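Protein with a SET domain within carboxy region (Cryptosporidium parvum, PDB 4LDG) carries a SET domain of the SETD8 type and is probably a histone H4 lysine methyltransferase. Local coordinates at residues E121-K124 and K125-Y128. Numbering follows the deposited sequence.
Sequences EKWK and KIIY
Ile-126 packs on Trp-123 within the first two turns of helix 121-134, a local side-chain contact where this amphipathic helix lies beside helix 98-104 and strand 230-237 in the carboxy-terminal, SET-domain-bearing part of the protein. CD1 of Ile-126 sits over one face of the indole as a CH-pi contact, 3.9 Å from the centroid of the six-membered ring and 16° off its normal. The methyl is displaced from the ring centre toward CE3, and CG2 of Ile-126 also approaches CE3 and CZ3 of Trp-123. CG of Trp-123, anti to the carbonyl carbon (chi1 -79°), sends the indole outward from the helix, and Ile-126 runs alongside it, pointing the same way. The aliphatic part of Lys-122 borders the same methyl, its CG 3.9 Å from Ile-126 CD1, while its side chain also lies close to a bound malonate ion, probably from the crystallisation liquor. From helix 98-104, Ile-100 touches Trp-123 and Ile-101 touches Ile-126.

On the side next to strand 230-237, one face of the Tyr-128 ring lies against Lys-124 O, 3.2 Å from Tyr-128 CD2. That oxygen also accepts the 2.8 Å bond from Tyr-128 N, the last of four successive i to i+4 bonds beginning with Lys-125 N to Glu-121 O. Asp-161 serves two residues: its carbonyl bonds the Tyr-128 hydroxyl, and its OD2 makes a long, weak ion pair with Lys-124 NZ, which lies 3.8 Å from Glu-121 OE2 in another long pair. Dispersion, with Ile-126 buried against the partly exposed indole, thus holds the Trp-123 side, whereas the two carboxylates would probably favour the charged Lys-124 amine while fixing its position only loosely.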
ATOM      1  N   GLU A 121     -17.390  -1.798  -9.357  1.00 36.78           N
ATOM      2  CA  GLU A 121     -16.473  -2.804  -8.808  1.00 40.89           C
ATOM      3  C   GLU A 121     -15.505  -3.293  -9.867  1.00 38.24           C
ATOM      4  O   GLU A 121     -14.319  -3.282  -9.651  1.00 37.11           O
ATOM      5  CB  GLU A 121     -17.246  -3.968  -8.181  1.00 43.56           C
ATOM      6  CG  GLU A 121     -17.897  -3.566  -6.857  1.00 49.86           C
ATOM      7  CD  GLU A 121     -16.874  -3.084  -5.816  1.00 57.41           C
ATOM      8  OE1 GLU A 121     -15.723  -3.580  -5.817  1.00 66.72           O
ATOM      9  OE2 GLU A 121     -17.195  -2.195  -4.996  1.00 65.57           O
ATOM     10  N   LYS A 122     -16.027  -3.633 -11.037  1.00 38.74           N
ATOM     11  CA  LYS A 122     -15.212  -4.055 -12.173  1.00 36.92           C
ATOM     12  C   LYS A 122     -14.054  -3.097 -12.424  1.00 36.16           C
ATOM     13  O   LYS A 122     -12.893  -3.513 -12.594  1.00 34.08           O
ATOM     14  CB  LYS A 122     -16.075  -4.122 -13.419  1.00 38.02           C
ATOM     15  CG  LYS A 122     -15.249  -4.087 -14.690  1.00 39.33           C
ATOM     16  CD  LYS A 122     -16.103  -4.180 -15.946  1.00 42.77           C
ATOM     17  CE  LYS A 122     -15.198  -4.340 -17.158  1.00 44.13           C
ATOM     18  NZ  LYS A 122     -15.781  -3.716 -18.354  1.00 47.40           N
ATOM     19  N   TRP A 123     -14.374  -1.808 -12.460  1.00 35.03           N
ATOM     20  CA  TRP A 123     -13.383  -0.810 -12.802  1.00 34.59           C
ATOM     21  C   TRP A 123     -12.459  -0.440 -11.646  1.00 33.72           C
ATOM     22  O   TRP A 123     -11.330  -0.086 -11.879  1.00 31.25           O
ATOM     23  CB  TRP A 123     -14.031   0.427 -13.436  1.00 34.39           C
ATOM     24  CG  TRP A 123     -14.347   0.194 -14.836  1.00 37.14           C
ATOM     25  CD1 TRP A 123     -15.553  -0.131 -15.345  1.00 39.67           C
ATOM     26  CD2 TRP A 123     -13.434   0.198 -15.941  1.00 38.56           C
ATOM     27  NE1 TRP A 123     -15.466  -0.297 -16.686  1.00 41.46           N
ATOM     28  CE2 TRP A 123     -14.175  -0.095 -17.084  1.00 39.57           C
ATOM     29  CE3 TRP A 123     -12.066   0.461 -16.073  1.00 40.71           C
ATOM     30  CZ2 TRP A 123     -13.602  -0.159 -18.360  1.00 42.95           C
ATOM     31  CZ3 TRP A 123     -11.493   0.415 -17.366  1.00 41.22           C
ATOM     32  CH2 TRP A 123     -12.255   0.105 -18.471  1.00 39.80           C
ATOM     33  N   LYS A 124     -12.897  -0.556 -10.406  1.00 34.11           N
ATOM     34  CA  LYS A 124     -11.929  -0.435  -9.312  1.00 34.88           C
ATOM     35  C   LYS A 124     -10.891  -1.547  -9.335  1.00 36.41           C
ATOM     36  O   LYS A 124      -9.693  -1.295  -9.101  1.00 34.45           O
ATOM     37  CB  LYS A 124     -12.622  -0.460  -7.959  1.00 36.63           C
ATOM     38  CG  LYS A 124     -13.451   0.765  -7.638  1.00 39.91           C
ATOM     39  CD  LYS A 124     -14.322   0.457  -6.429  1.00 45.89           C
ATOM     40  CE  LYS A 124     -14.817   1.743  -5.796  1.00 51.39           C
ATOM     41  NZ  LYS A 124     -15.983   1.440  -4.942  1.00 56.18           N
ATOM     42  N   LYS A 125     -11.353  -2.776  -9.587  1.00 34.86           N
ATOM     43  CA  LYS A 125     -10.451  -3.904  -9.727  1.00 37.28           C
ATOM     44  C   LYS A 125      -9.419  -3.660 -10.838  1.00 35.60           C
ATOM     45  O   LYS A 125      -8.238  -3.938 -10.667  1.00 36.52           O
ATOM     46  CB  LYS A 125     -11.229  -5.185 -10.032  1.00 41.13           C
ATOM     47  CG  LYS A 125     -10.345  -6.430 -10.164  1.00 44.37           C
ATOM     48  CD  LYS A 125     -11.094  -7.667 -10.644  1.00 43.80           C
ATOM     49  CE  LYS A 125     -10.196  -8.895 -10.512  1.00 47.73           C
ATOM     50  NZ  LYS A 125     -10.744 -10.152 -11.130  1.00 50.62           N
ATOM     51  N   ILE A 126      -9.856  -3.134 -11.969  1.00 32.22           N
ATOM     52  CA  ILE A 126      -8.934  -2.843 -13.053  1.00 31.68           C
ATOM     53  C   ILE A 126      -7.859  -1.872 -12.580  1.00 31.17           C
ATOM     54  O   ILE A 126      -6.671  -2.105 -12.779  1.00 32.25           O
ATOM     55  CB  ILE A 126      -9.696  -2.346 -14.304  1.00 32.02           C
ATOM     56  CG1 ILE A 126     -10.396  -3.558 -14.953  1.00 32.16           C
ATOM     57  CG2 ILE A 126      -8.772  -1.633 -15.287  1.00 32.64           C
ATOM     58  CD1 ILE A 126     -11.603  -3.219 -15.792  1.00 32.97           C
ATOM     59  N   ILE A 127      -8.266  -0.812 -11.917  1.00 30.02           N
ATOM     60  CA  ILE A 127      -7.317   0.175 -11.398  1.00 30.55           C
ATOM     61  C   ILE A 127      -6.371  -0.396 -10.325  1.00 29.51           C
ATOM     62  O   ILE A 127      -5.164  -0.150 -10.362  1.00 30.19           O
ATOM     63  CB  ILE A 127      -8.067   1.412 -10.840  1.00 33.67           C
ATOM     64  CG1 ILE A 127      -8.896   2.073 -11.958  1.00 34.37           C
ATOM     65  CG2 ILE A 127      -7.095   2.427 -10.225  1.00 34.01           C
ATOM     66  CD1 ILE A 127      -8.059   2.614 -13.108  1.00 36.51           C
ATOM     67  N   TYR A 128      -6.897  -1.165  -9.389  1.00 29.79           N
ATOM     68  CA  TYR A 128      -6.072  -1.767  -8.351  1.00 29.54           C
ATOM     69  C   TYR A 128      -5.011  -2.703  -8.918  1.00 30.79           C
ATOM     70  O   TYR A 128      -3.826  -2.615  -8.588  1.00 29.89           O
ATOM     71  CB  TYR A 128      -6.985  -2.530  -7.365  1.00 29.49           C
ATOM     72  CG  TYR A 128      -7.900  -1.629  -6.538  1.00 28.12           C
ATOM     73  CD1 TYR A 128      -7.548  -0.331  -6.221  1.00 26.13           C
ATOM     74  CD2 TYR A 128      -9.104  -2.100  -6.059  1.00 29.70           C
ATOM     75  CE1 TYR A 128      -8.358   0.455  -5.456  1.00 26.44           C
ATOM     76  CE2 TYR A 128      -9.942  -1.303  -5.304  1.00 29.15           C
ATOM     77  CZ  TYR A 128      -9.550  -0.027  -4.983  1.00 28.28           C
ATOM     78  OH  TYR A 128     -10.396   0.788  -4.221  1.00 30.16           O
TER